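Local coordinates for protein plasma serine protease inhibitor (Homo sapiens, PDB 3DY0) that inhibits serine proteases in a heparin-dependent manner, binding them irreversibly through a reactive centre loop that the target protease cleaves, at residues V316-V319 and T324-A327; N137-K142 and V164-F169; M38-L43 and E57-N62; R73-L78 and T115-D120. One frame throughout, in Å; residues are numbered along the deposited sequence. Where two conformers were deposited one is given.

Contact 1: residues V316-V319 and T324-A327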
loop_
_atom_site.group_PDB
_atom_site.type_symbol
_atom_site.label_atom_id
_atom_site.label_comp_id
_atom_site.label_asym_id
_atom_site.label_seq_id
_atom_site.Cartn_x
_atom_site.Cartn_y
_atom_site.Cartn_z
ATOM N N VAL A 316 5.701 -4.894 -3.315
ATOM C CA VAL A 316 7.146 -5.014 -3.467
ATOM C C VAL A 316 7.749 -3.664 -3.823
ATOM O O VAL A 316 7.078 -2.803 -4.398
ATOM C CB VAL A 316 7.533 -6.027 -4.589
ATOM C CG1 VAL A 316 6.910 -7.386 -4.318
ATOM C CG2 VAL A 316 7.099 -5.497 -5.948
ATOM N N VAL A 317 9.013 -3.477 -3.458
ATOM C CA VAL A 317 9.711 -2.240 -3.780
ATOM C C VAL A 317 11.180 -2.520 -4.054
ATOM O O VAL A 317 11.781 -3.395 -3.430
ATOM C CB VAL A 317 9.603 -1.191 -2.638
ATOM C CG1 VAL A 317 10.306 -1.684 -1.387
ATOM C CG2 VAL A 317 10.198 0.141 -3.109
ATOM N N GLU A 318 11.734 -1.787 -5.014
ATOM C CA GLU A 318 13.140 -1.893 -5.381
ATOM C C GLU A 318 13.677 -0.471 -5.372
ATOM O O GLU A 318 13.135 0.402 -6.047
ATOM C CB GLU A 318 13.300 -2.466 -6.792
ATOM C CG GLU A 318 12.663 -3.823 -7.000
ATOM C CD GLU A 318 12.626 -4.230 -8.460
ATOM O OE1 GLU A 318 12.108 -5.327 -8.759
ATOM O OE2 GLU A 318 13.113 -3.455 -9.313
ATOM N N VAL A 319 14.729 -0.242 -4.596
ATOM C CA VAL A 319 15.352 1.074 -4.519
ATOM C C VAL A 319 16.809 0.919 -4.916
ATOM O O VAL A 319 17.528 0.108 -4.333
ATOM C CB VAL A 319 15.302 1.644 -3.082
ATOM C CG1 VAL A 319 16.240 2.847 -2.959
ATOM C CG2 VAL A 319 13.873 2.040 -2.735
ATOM N N THR A 324 13.278 4.179 -8.202
ATOM C CA THR A 324 12.449 3.243 -7.454
ATOM C C THR A 324 11.339 2.626 -8.294
ATOM O O THR A 324 10.754 3.283 -9.148
ATOM C CB THR A 324 11.772 3.963 -6.250
ATOM O OG1 THR A 324 12.774 4.419 -5.337
ATOM C CG2 THR A 324 10.797 3.029 -5.523
ATOM N N ARG A 325 11.084 1.344 -8.063
ATOM C CA ARG A 325 9.973 0.655 -8.705
ATOM C C ARG A 325 9.218 0.078 -7.521
ATOM O O ARG A 325 9.827 -0.482 -6.607
ATOM C CB ARG A 325 10.427 -0.489 -9.619
ATOM C CG ARG A 325 10.843 -0.058 -11.015
ATOM C CD ARG A 325 12.220 0.558 -10.988
ATOM N NE ARG A 325 13.176 -0.377 -10.408
ATOM C CZ ARG A 325 14.400 -0.049 -10.015
ATOM N NH1 ARG A 325 15.195 -0.976 -9.497
ATOM N NH2 ARG A 325 14.826 1.202 -10.137
ATOM N N ALA A 326 7.903 0.248 -7.517
ATOM C CA ALA A 326 7.075 -0.276 -6.438
ATOM C C ALA A 326 5.750 -0.712 -7.029
ATOM O O ALA A 326 5.236 -0.096 -7.964
ATOM C CB ALA A 326 6.846 0.787 -5.364
ATOM N N ALA A 327 5.188 -1.778 -6.483
ATOM C CA ALA A 327 3.919 -2.263 -6.988
ATOM C C ALA A 327 3.202 -3.024 -5.902
ATOM O O ALA A 327 3.811 -3.465 -4.937
ATOM C CB ALA A 327 4.144 -3.167 -8.188
#
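Glu318 and Arg325 face each other across two antiparallel strands as a hydrogen-bonded pair, joined by Glu318 N to Arg325 O (2.8 Å) and Arg325 N to Glu318 O (3.0 Å). From the root outward, Arg325 CB stands 4.0 Å from Glu318 OE2; bends at chi2 (77°) and chi3 (56°) then fold the chain back toward the glutamate. Arg325 NE reaches Glu318 OE2 at 3.3 Å, and Arg325 NH1 reaches that same oxygen at 3.2 Å while passing 3.6 Å from Glu318 CB. Arg325 CZ lies behind the two nitrogens, 3.7 Å from Glu318 OE2. The carboxylate oxygen therefore sits at the guanidinium edge, the two planes being 72° apart, and Glu318 O lies over one guanidinium face. Arg325 NH1 also forms a salt bridge with Asp320, and Glu318 OE1 with Lys147. On the other side of the sheet Val317 CG2 meets Thr324 CG2 at 3.8 Å, and Thr324 OG1 bonds to Tyr223. The whole is an antiparallel beta hairpin of strands 307-319 and 323-335; the latter corresponds to the N-terminal part of the cleaved reactive centre loop, inserted as an extra strand in the main sheet, as in other cleaved serpins.

Contact 2: residues N137-K142 and V164-F169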
loop_
_atom_site.group_PDB
_atom_site.type_symbol
_atom_site.label_atom_id
_atom_site.label_comp_id
_atom_site.label_asym_id
_atom_site.label_seq_id
_atom_site.Cartn_x
_atom_site.Cartn_y
_atom_site.Cartn_z
ATOM N N ASN A 137 -3.905 -14.166 -11.786
ATOM C CA ASN A 137 -2.498 -13.880 -11.523
ATOM C C ASN A 137 -1.807 -13.302 -12.753
ATOM O O ASN A 137 -0.943 -12.435 -12.627
ATOM C CB ASN A 137 -1.754 -15.132 -11.048
ATOM C CG ASN A 137 -2.108 -15.514 -9.622
ATOM O OD1 ASN A 137 -2.597 -14.689 -8.854
ATOM N ND2 ASN A 137 -1.843 -16.765 -9.255
ATOM N N ASP A 138 -2.174 -13.780 -13.941
ATOM C CA ASP A 138 -1.576 -13.253 -15.164
ATOM C C ASP A 138 -1.993 -11.799 -15.357
ATOM O O ASP A 138 -1.203 -10.975 -15.820
ATOM C CB ASP A 138 -2.012 -14.061 -16.393
ATOM C CG ASP A 138 -1.286 -15.390 -16.514
ATOM O OD1 ASP A 138 -0.254 -15.579 -15.836
ATOM O OD2 ASP A 138 -1.745 -16.243 -17.305
ATOM N N TYR A 139 -3.245 -11.494 -15.014
ATOM C CA TYR A 139 -3.763 -10.135 -15.141
ATOM C C TYR A 139 -3.001 -9.208 -14.205
ATOM O O TYR A 139 -2.555 -8.140 -14.613
ATOM C CB TYR A 139 -5.254 -10.086 -14.788
ATOM C CG TYR A 139 -5.828 -8.685 -14.703
ATOM C CD1 TYR A 139 -6.170 -7.974 -15.852
ATOM C CD2 TYR A 139 -6.026 -8.071 -13.467
ATOM C CE1 TYR A 139 -6.698 -6.680 -15.772
ATOM C CE2 TYR A 139 -6.557 -6.782 -13.376
ATOM C CZ TYR A 139 -6.889 -6.096 -14.528
ATOM O OH TYR A 139 -7.420 -4.827 -14.432
ATOM N N VAL A 140 -2.866 -9.618 -12.947
ATOM C CA VAL A 140 -2.153 -8.808 -11.964
ATOM C C VAL A 140 -0.693 -8.616 -12.356
ATOM O O VAL A 140 -0.143 -7.522 -12.211
ATOM C CB VAL A 140 -2.239 -9.440 -10.562
ATOM C CG1 VAL A 140 -1.323 -8.701 -9.589
ATOM C CG2 VAL A 140 -3.684 -9.384 -10.069
ATOM N N ALA A 141 -0.066 -9.676 -12.854
ATOM C CA ALA A 141 1.326 -9.591 -13.271
ATOM C C ALA A 141 1.470 -8.611 -14.433
ATOM O O ALA A 141 2.417 -7.827 -14.481
ATOM C CB ALA A 141 1.836 -10.966 -13.677
ATOM N N LYS A 142 0.530 -8.655 -15.372
ATOM C CA LYS A 142 0.580 -7.761 -16.518
ATOM C C LYS A 142 0.438 -6.304 -16.088
ATOM O O LYS A 142 1.212 -5.441 -16.516
ATOM C CB LYS A 142 -0.535 -8.105 -17.512
ATOM C CG LYS A 142 -0.572 -7.199 -18.731
ATOM C CD LYS A 142 -1.804 -7.475 -19.584
ATOM C CE LYS A 142 -1.881 -6.528 -20.771
ATOM N NZ LYS A 142 -3.154 -6.689 -21.533
ATOM N N VAL A 164 -10.165 -7.155 -7.620
ATOM C CA VAL A 164 -8.748 -6.826 -7.641
ATOM C C VAL A 164 -8.429 -5.354 -7.816
ATOM O O VAL A 164 -9.072 -4.651 -8.594
ATOM C CB VAL A 164 -8.037 -7.584 -8.793
ATOM C CG1 VAL A 164 -6.575 -7.141 -8.906
ATOM C CG2 VAL A 164 -8.141 -9.085 -8.570
ATOM N N ASN A 165 -7.446 -4.893 -7.053
ATOM C CA ASN A 165 -6.939 -3.539 -7.209
ATOM C C ASN A 165 -5.447 -3.726 -7.390
ATOM O O ASN A 165 -4.842 -4.595 -6.761
ATOM C CB ASN A 165 -7.155 -2.645 -5.990
ATOM C CG ASN A 165 -6.337 -1.356 -6.084
ATOM O OD1 ASN A 165 -5.180 -1.308 -5.667
ATOM N ND2 ASN A 165 -6.925 -0.321 -6.673
ATOM N N TYR A 166 -4.860 -2.929 -8.269
ATOM C CA TYR A 166 -3.426 -3.002 -8.496
ATOM C C TYR A 166 -2.885 -1.593 -8.587
ATOM O O TYR A 166 -3.610 -0.654 -8.920
ATOM C CB TYR A 166 -3.116 -3.743 -9.802
ATOM C CG TYR A 166 -3.611 -3.029 -11.041
ATOM C CD1 TYR A 166 -2.890 -1.973 -11.601
ATOM C CD2 TYR A 166 -4.828 -3.377 -11.622
ATOM C CE1 TYR A 166 -3.373 -1.279 -12.707
ATOM C CE2 TYR A 166 -5.319 -2.691 -12.724
ATOM C CZ TYR A 166 -4.588 -1.645 -13.260
ATOM O OH TYR A 166 -5.085 -0.953 -14.342
ATOM N N ILE A 167 -1.607 -1.454 -8.269
ATOM C CA ILE A 167 -0.936 -0.171 -8.362
ATOM C C ILE A 167 0.492 -0.442 -8.817
ATOM O O ILE A 167 1.132 -1.402 -8.370
ATOM C CB ILE A 167 -0.949 0.588 -7.000
ATOM C CG1 ILE A 167 -0.220 1.929 -7.146
ATOM C CG2 ILE A 167 -0.319 -0.269 -5.907
ATOM C CD1 ILE A 167 -0.328 2.832 -5.922
ATOM N N PHE A 168 0.971 0.376 -9.747
ATOM C CA PHE A 168 2.333 0.242 -10.252
ATOM C C PHE A 168 2.989 1.615 -10.291
ATOM O O PHE A 168 2.422 2.567 -10.832
ATOM C CB PHE A 168 2.356 -0.354 -11.662
ATOM C CG PHE A 168 3.739 -0.430 -12.250
ATOM C CD1 PHE A 168 4.617 -1.438 -11.865
ATOM C CD2 PHE A 168 4.182 0.541 -13.140
ATOM C CE1 PHE A 168 5.921 -1.476 -12.356
ATOM C CE2 PHE A 168 5.487 0.512 -13.637
ATOM C CZ PHE A 168 6.355 -0.499 -13.242
ATOM N N PHE A 169 4.187 1.705 -9.719
ATOM C CA PHE A 169 4.938 2.954 -9.666
ATOM C C PHE A 169 6.382 2.752 -10.108
ATOM O O PHE A 169 7.061 1.828 -9.665
ATOM C CB PHE A 169 4.899 3.506 -8.230
ATOM C CG PHE A 169 5.805 4.684 -7.989
ATOM C CD1 PHE A 169 7.103 4.499 -7.516
ATOM C CD2 PHE A 169 5.349 5.983 -8.194
ATOM C CE1 PHE A 169 7.932 5.591 -7.247
ATOM C CE2 PHE A 169 6.173 7.081 -7.928
ATOM C CZ PHE A 169 7.461 6.885 -7.454
#
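The phenol ring of Tyr139 reaches from the helix to the strand, with Val164 CG1 at its edge, near the ring plane and 4.5 Å from Tyr139 CE2. Phe98 adds an edge-to-face ring contact with Tyr139 from outside the two segments. The second flat group, the ring of Tyr166, is approached obliquely: Tyr139 OH comes to 3.4 Å from Tyr166 CE2, and Tyr139 CZ stays 4.2 Å from that carbon. The two tyrosine side chains cross at about a right angle, so they touch at a point and do not stack. Tyr139 gets there because its CG is anti to the backbone N (chi1 172°), which swings the ring off the flank of the helix and brings its hydroxyl end to the strand. That hydroxyl is hydrogen-bonded to Asp120 OD1, a tie that should limit how far the ring can move over Tyr166. One residue on, Val140 lays CG2 against Val164 CG1 at 3.8 Å. Val164 thus touches both helix residues with a single methyl.

Over residues 137-142 and 164-169 the axes run at 27° and come within 9.3 Å of each other. The helix rests on one face of the main serpin sheet, where family members carry helix F. Strand 159-172 lies between strand 90-99, which offers Ala96 to Tyr139, and strand 323-335, which offers Ala329 to Val140. On the sheet's other face Asn165 meets helix 33-45 through Met38 and Ser39.

Contact 3: residues M38-L43 and E57-N62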
loop_
_atom_site.group_PDB
_atom_site.type_symbol
_atom_site.label_atom_id
_atom_site.label_comp_id
_atom_site.label_asym_id
_atom_site.label_seq_id
_atom_site.Cartn_x
_atom_site.Cartn_y
_atom_site.Cartn_z
ATOM N N MET A 38 -8.629 1.782 -1.316
ATOM C CA MET A 38 -9.478 1.765 -2.504
ATOM C C MET A 38 -10.278 0.463 -2.507
ATOM O O MET A 38 -11.469 0.459 -2.807
ATOM C CB MET A 38 -8.641 1.895 -3.785
ATOM C CG MET A 38 -9.471 1.843 -5.065
ATOM S SD MET A 38 -8.618 2.478 -6.522
ATOM C CE MET A 38 -8.735 4.247 -6.222
ATOM N N SER A 39 -9.632 -0.641 -2.132
ATOM C CA SER A 39 -10.324 -1.929 -2.090
ATOM C C SER A 39 -11.456 -1.916 -1.070
ATOM O O SER A 39 -12.540 -2.432 -1.330
ATOM C CB SER A 39 -9.341 -3.055 -1.749
ATOM O OG SER A 39 -8.382 -3.222 -2.780
ATOM N N LEU A 40 -11.200 -1.327 0.094
ATOM C CA LEU A 40 -12.214 -1.247 1.137
ATOM C C LEU A 40 -13.354 -0.319 0.711
ATOM O O LEU A 40 -14.523 -0.578 1.009
ATOM C CB LEU A 40 -11.583 -0.758 2.444
ATOM C CG LEU A 40 -10.789 -1.823 3.204
ATOM C CD1 LEU A 40 -10.038 -1.176 4.357
ATOM C CD2 LEU A 40 -11.742 -2.898 3.727
ATOM N N ALA A 41 -13.015 0.766 0.016
ATOM C CA ALA A 41 -14.033 1.695 -0.459
ATOM C C ALA A 41 -14.947 0.990 -1.467
ATOM O O ALA A 41 -16.167 1.148 -1.429
ATOM C CB ALA A 41 -13.372 2.906 -1.105
ATOM N N MET A 42 -14.361 0.215 -2.375
ATOM C CA MET A 42 -15.161 -0.514 -3.354
ATOM C C MET A 42 -16.029 -1.544 -2.639
ATOM O O MET A 42 -17.200 -1.733 -2.976
ATOM C CB MET A 42 -14.254 -1.213 -4.373
ATOM C CG MET A 42 -13.534 -0.242 -5.298
ATOM S SD MET A 42 -12.640 -1.053 -6.639
ATOM C CE MET A 42 -11.421 -2.016 -5.694
ATOM N N LEU A 43 -15.450 -2.206 -1.647
ATOM C CA LEU A 43 -16.179 -3.211 -0.886
ATOM C C LEU A 43 -17.398 -2.584 -0.207
ATOM O O LEU A 43 -18.463 -3.202 -0.143
ATOM C CB LEU A 43 -15.257 -3.850 0.160
ATOM C CG LEU A 43 -15.839 -4.947 1.055
ATOM C CD1 LEU A 43 -16.394 -6.084 0.199
ATOM C CD2 LEU A 43 -14.752 -5.466 1.986
ATOM N N GLU A 57 -15.929 3.510 9.047
ATOM C CA GLU A 57 -15.271 4.005 10.248
ATOM C C GLU A 57 -13.804 3.588 10.249
ATOM O O GLU A 57 -12.940 4.342 10.692
ATOM C CB GLU A 57 -15.971 3.479 11.504
ATOM C CG GLU A 57 -17.386 4.009 11.682
ATOM C CD GLU A 57 -17.973 3.677 13.042
ATOM O OE1 GLU A 57 -19.166 3.974 13.261
ATOM O OE2 GLU A 57 -17.242 3.127 13.895
ATOM N N GLY A 58 -13.529 2.392 9.735
ATOM C CA GLY A 58 -12.160 1.906 9.678
ATOM C C GLY A 58 -11.294 2.746 8.756
ATOM O O GLY A 58 -10.084 2.879 8.963
ATOM N N LEU A 59 -11.919 3.314 7.730
ATOM C CA LEU A 59 -11.220 4.159 6.769
ATOM C C LEU A 59 -11.010 5.561 7.333
ATOM O O LEU A 59 -10.334 6.392 6.721
ATOM C CB LEU A 59 -12.017 4.233 5.462
ATOM C CG LEU A 59 -11.982 2.966 4.601
ATOM C CD1 LEU A 59 -12.948 3.097 3.432
ATOM C CD2 LEU A 59 -10.559 2.739 4.100
ATOM N N GLY A 60 -11.603 5.821 8.495
ATOM C CA GLY A 60 -11.451 7.120 9.128
ATOM C C GLY A 60 -12.547 8.134 8.857
ATOM O O GLY A 60 -12.383 9.319 9.159
ATOM N N LEU A 61 -13.660 7.687 8.283
ATOM C CA LEU A 61 -14.773 8.587 7.996
ATOM C C LEU A 61 -15.714 8.694 9.185
ATOM O O LEU A 61 -15.742 7.819 10.051
ATOM C CB LEU A 61 -15.573 8.099 6.785
ATOM C CG LEU A 61 -15.027 8.372 5.383
ATOM C CD1 LEU A 61 -13.720 7.626 5.174
ATOM C CD2 LEU A 61 -16.065 7.942 4.360
ATOM N N ASN A 62 -16.482 9.779 9.223
ATOM C CA ASN A 62 -17.448 9.990 10.289
ATOM C C ASN A 62 -18.783 9.422 9.810
ATOM O O ASN A 62 -18.819 8.664 8.837
ATOM C CB ASN A 62 -17.569 11.484 10.631
ATOM C CG ASN A 62 -17.994 12.333 9.447
ATOM O OD1 ASN A 62 -18.032 13.562 9.540
ATOM N ND2 ASN A 62 -18.321 11.691 8.335
#
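Leu59 pushes its two methyls against helix 33-45 just where helix 49-58 gives out. Leu59 CD2 touches Leu40 twice, at 4.0 Å from Leu40 CD1 and 4.0 Å from Leu40 CB, so it lies along the inner part of that side chain as well as its tip. The other branch, Leu59 CD1, comes to 4.1 Å from Ala41 N and so rests on the helix backbone between these two residues. The two leucine side chains cross obliquely and do not run alongside one another; chi1 of Leu59 (-73°) puts its CG beside its own backbone N.

One step out, the chain end behind Leu59 is set by a Schellman motif. Gly60 takes a positive phi of 95°, a backbone conformation that suits glycine, since there is no CB to crowd the carbonyl O of Leu59, and Gly60 N bonds to Glu57 O at 3.0 Å. This turn ends the helix with Leu59 directed at its neighbour. Across the contact, the helix is held by its own backbone bonds, Met42 N to Met38 O among them, with Ser44 OG bonded to Ala41 O. Farther round that helix, helices 65-81 and 107-117 pack against it.

Chemically, the side-chain contact is aliphatic, methyls and a methylene, with one methyl resting on the backbone at Ala41 N, and it buries 113 Å² in all. This is consistent with cohesion by dispersion and the exclusion of water, with orientation left to the helix and the glycine turn.

Contact 4: residues R73-L78 and T115-D120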
loop_
_atom_site.group_PDB
_atom_site.type_symbol
_atom_site.label_atom_id
_atom_site.label_comp_id
_atom_site.label_asym_id
_atom_site.label_seq_id
_atom_site.Cartn_x
_atom_site.Cartn_y
_atom_site.Cartn_z
ATOM N N ARG A 73 -16.064 10.000 -4.624
ATOM C CA ARG A 73 -15.768 11.063 -5.582
ATOM C C ARG A 73 -14.261 11.295 -5.636
ATOM O O ARG A 73 -13.690 11.479 -6.713
ATOM C CB ARG A 73 -16.468 12.363 -5.174
ATOM C CG ARG A 73 -16.381 13.466 -6.224
ATOM C CD ARG A 73 -16.383 14.842 -5.579
ATOM N NE ARG A 73 -15.163 15.076 -4.808
ATOM C CZ ARG A 73 -13.947 15.168 -5.338
ATOM N NH1 ARG A 73 -12.894 15.376 -4.559
ATOM N NH2 ARG A 73 -13.784 15.062 -6.651
ATOM N N GLY A 74 -13.622 11.286 -4.470
ATOM C CA GLY A 74 -12.185 11.488 -4.403
ATOM C C GLY A 74 -11.414 10.406 -5.138
ATOM O O GLY A 74 -10.460 10.698 -5.859
ATOM N N PHE A 75 -11.824 9.153 -4.957
ATOM C CA PHE A 75 -11.157 8.046 -5.626
ATOM C C PHE A 75 -11.434 8.056 -7.124
ATOM O O PHE A 75 -10.566 7.710 -7.915
ATOM C CB PHE A 75 -11.585 6.702 -5.021
ATOM C CG PHE A 75 -10.784 6.299 -3.810
ATOM C CD1 PHE A 75 -9.399 6.426 -3.803
ATOM C CD2 PHE A 75 -11.411 5.768 -2.689
ATOM C CE1 PHE A 75 -8.644 6.028 -2.697
ATOM C CE2 PHE A 75 -10.663 5.365 -1.574
ATOM C CZ PHE A 75 -9.283 5.495 -1.581
ATOM N N GLN A 76 -12.646 8.443 -7.510
ATOM C CA GLN A 76 -12.990 8.512 -8.928
ATOM C C GLN A 76 -12.117 9.584 -9.590
ATOM O O GLN A 76 -11.614 9.399 -10.700
ATOM C CB GLN A 76 -14.469 8.870 -9.102
ATOM C CG GLN A 76 -14.896 9.011 -10.553
ATOM C CD GLN A 76 -16.286 9.603 -10.690
ATOM O OE1 GLN A 76 -16.583 10.650 -10.116
ATOM N NE2 GLN A 76 -17.143 8.936 -11.456
ATOM N N GLN A 77 -11.936 10.705 -8.901
ATOM C CA GLN A 77 -11.120 11.796 -9.426
ATOM C C GLN A 77 -9.674 11.335 -9.595
ATOM O O GLN A 77 -9.024 11.644 -10.591
ATOM C CB GLN A 77 -11.176 12.997 -8.476
ATOM C CG GLN A 77 -10.373 14.203 -8.940
ATOM C CD GLN A 77 -10.351 15.313 -7.905
ATOM O OE1 GLN A 77 -11.396 15.740 -7.417
ATOM N NE2 GLN A 77 -9.157 15.785 -7.566
ATOM N N LEU A 78 -9.176 10.591 -8.613
ATOM C CA LEU A 78 -7.811 10.085 -8.648
ATOM C C LEU A 78 -7.596 9.174 -9.852
ATOM O O LEU A 78 -6.608 9.305 -10.573
ATOM C CB LEU A 78 -7.503 9.323 -7.357
ATOM C CG LEU A 78 -6.147 8.612 -7.281
ATOM C CD1 LEU A 78 -5.016 9.621 -7.452
ATOM C CD2 LEU A 78 -6.029 7.899 -5.941
ATOM N N THR A 115 -18.465 3.006 -13.065
ATOM C CA THR A 115 -18.486 4.466 -13.091
ATOM C C THR A 115 -17.533 5.153 -12.118
ATOM O O THR A 115 -16.801 6.068 -12.496
ATOM C CB THR A 115 -19.907 4.993 -12.813
ATOM O OG1 THR A 115 -20.805 4.483 -13.805
ATOM C CG2 THR A 115 -19.933 6.518 -12.853
ATOM N N LEU A 116 -17.552 4.717 -10.864
ATOM C CA LEU A 116 -16.710 5.312 -9.838
ATOM C C LEU A 116 -15.285 4.777 -9.808
ATOM O O LEU A 116 -14.341 5.534 -9.591
ATOM C CB LEU A 116 -17.343 5.103 -8.461
ATOM C CG LEU A 116 -18.686 5.789 -8.206
ATOM C CD1 LEU A 116 -19.264 5.295 -6.890
ATOM C CD2 LEU A 116 -18.500 7.299 -8.183
ATOM N N TYR A 117 -15.122 3.478 -10.031
ATOM C CA TYR A 117 -13.792 2.895 -9.962
ATOM C C TYR A 117 -13.197 2.375 -11.266
ATOM O O TYR A 117 -12.147 1.728 -11.259
ATOM C CB TYR A 117 -13.782 1.814 -8.873
ATOM C CG TYR A 117 -13.977 2.413 -7.494
ATOM C CD1 TYR A 117 -15.255 2.633 -6.974
ATOM C CD2 TYR A 117 -12.882 2.847 -6.753
ATOM C CE1 TYR A 117 -15.433 3.278 -5.750
ATOM C CE2 TYR A 117 -13.045 3.493 -5.534
ATOM C CZ TYR A 117 -14.320 3.709 -5.039
ATOM O OH TYR A 117 -14.473 4.390 -3.852
ATOM N N LEU A 118 -13.857 2.690 -12.379
ATOM C CA LEU A 118 -13.406 2.285 -13.711
ATOM C C LEU A 118 -13.030 0.814 -13.729
ATOM O O LEU A 118 -12.068 0.416 -14.390
ATOM C CB LEU A 118 -12.193 3.124 -14.129
ATOM C CG LEU A 118 -12.343 4.638 -13.961
ATOM C CD1 LEU A 118 -11.073 5.339 -14.429
ATOM C CD2 LEU A 118 -13.549 5.119 -14.747
ATOM N N ALA A 119 -13.799 0.006 -13.009
ATOM C CA ALA A 119 -13.513 -1.415 -12.905
ATOM C C ALA A 119 -13.754 -2.221 -14.167
ATOM O O ALA A 119 -14.731 -2.011 -14.881
ATOM C CB ALA A 119 -14.304 -2.015 -11.753
ATOM N N ASP A 120 -12.830 -3.139 -14.430
ATOM C CA ASP A 120 -12.917 -4.039 -15.567
ATOM C C ASP A 120 -13.749 -5.211 -15.046
ATOM O O ASP A 120 -13.670 -5.552 -13.867
ATOM C CB ASP A 120 -11.520 -4.539 -15.959
ATOM C CG ASP A 120 -10.601 -3.427 -16.450
ATOM O OD1 ASP A 120 -9.380 -3.677 -16.572
ATOM O OD2 ASP A 120 -11.091 -2.311 -16.721
HETATM O O HOH W 1 -12.903 7.082 -12.312
#
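Phe75 and Tyr117 cross obliquely where helix 65-81 meets the end of helix 107-117. Phe75 CD2 lies at the edge of the Tyr117 ring, in its plane and 3.6 Å from Tyr117 OH, and Phe75 CB stands 3.6 Å from Tyr117 CE2. The phenol therefore slides in beside the root of the phenylalanine, and its hydroxyl is bonded to His72 ND1 one turn back.

Gln76 goes the other way, across Leu116 at about a right angle. With CG anti to the backbone N (chi1 178°) and the chain extended beyond it, its amide spans the gap to the helix end, where Gln76 NE2 donates to Thr115 O at 3.1 Å. The bond is fairly straight at nitrogen (161°), but the donor stands well above the carbonyl plane. Leu116 CD2 flanks the amide at 3.9 Å from Gln76 NE2. The backbones also come close: Gln76 CA is 3.3 Å from Leu116 O, a CA-H...O contact, and a water donates to Gln76 O, with a weak second bond to Leu116 O.

After Tyr117, Leu118 takes positive phi and the chain heads into strand 120-123, beside strand 90-99. Helix 33-45 packs against both rings, through Met38 and Ala41 on Phe75 and through Ala41 and Met42 on Tyr117.

Overall arrangement
From the N terminus, contact 3 closes first, across 13 residues, from the end of helix 33-45 through most of helix 49-58. Contact 4 comes next, bringing helix 107-117 back to helix 65-81 over 36 residues. Contact 2 then spans 21 residues from helix 129-143 to strand 159-172, and contact 1 closes the short turn between strands 307-319 and 323-335 far along the chain. The four loops follow in series; none nests or crosses. In space they meet: contact 3 packs on contact 4, contact 4 reaches contact 2 through Asp120, and a probable backbone hydrogen bond between Ala326 and Phe169 joins contacts 1 and 2 as neighbouring strands.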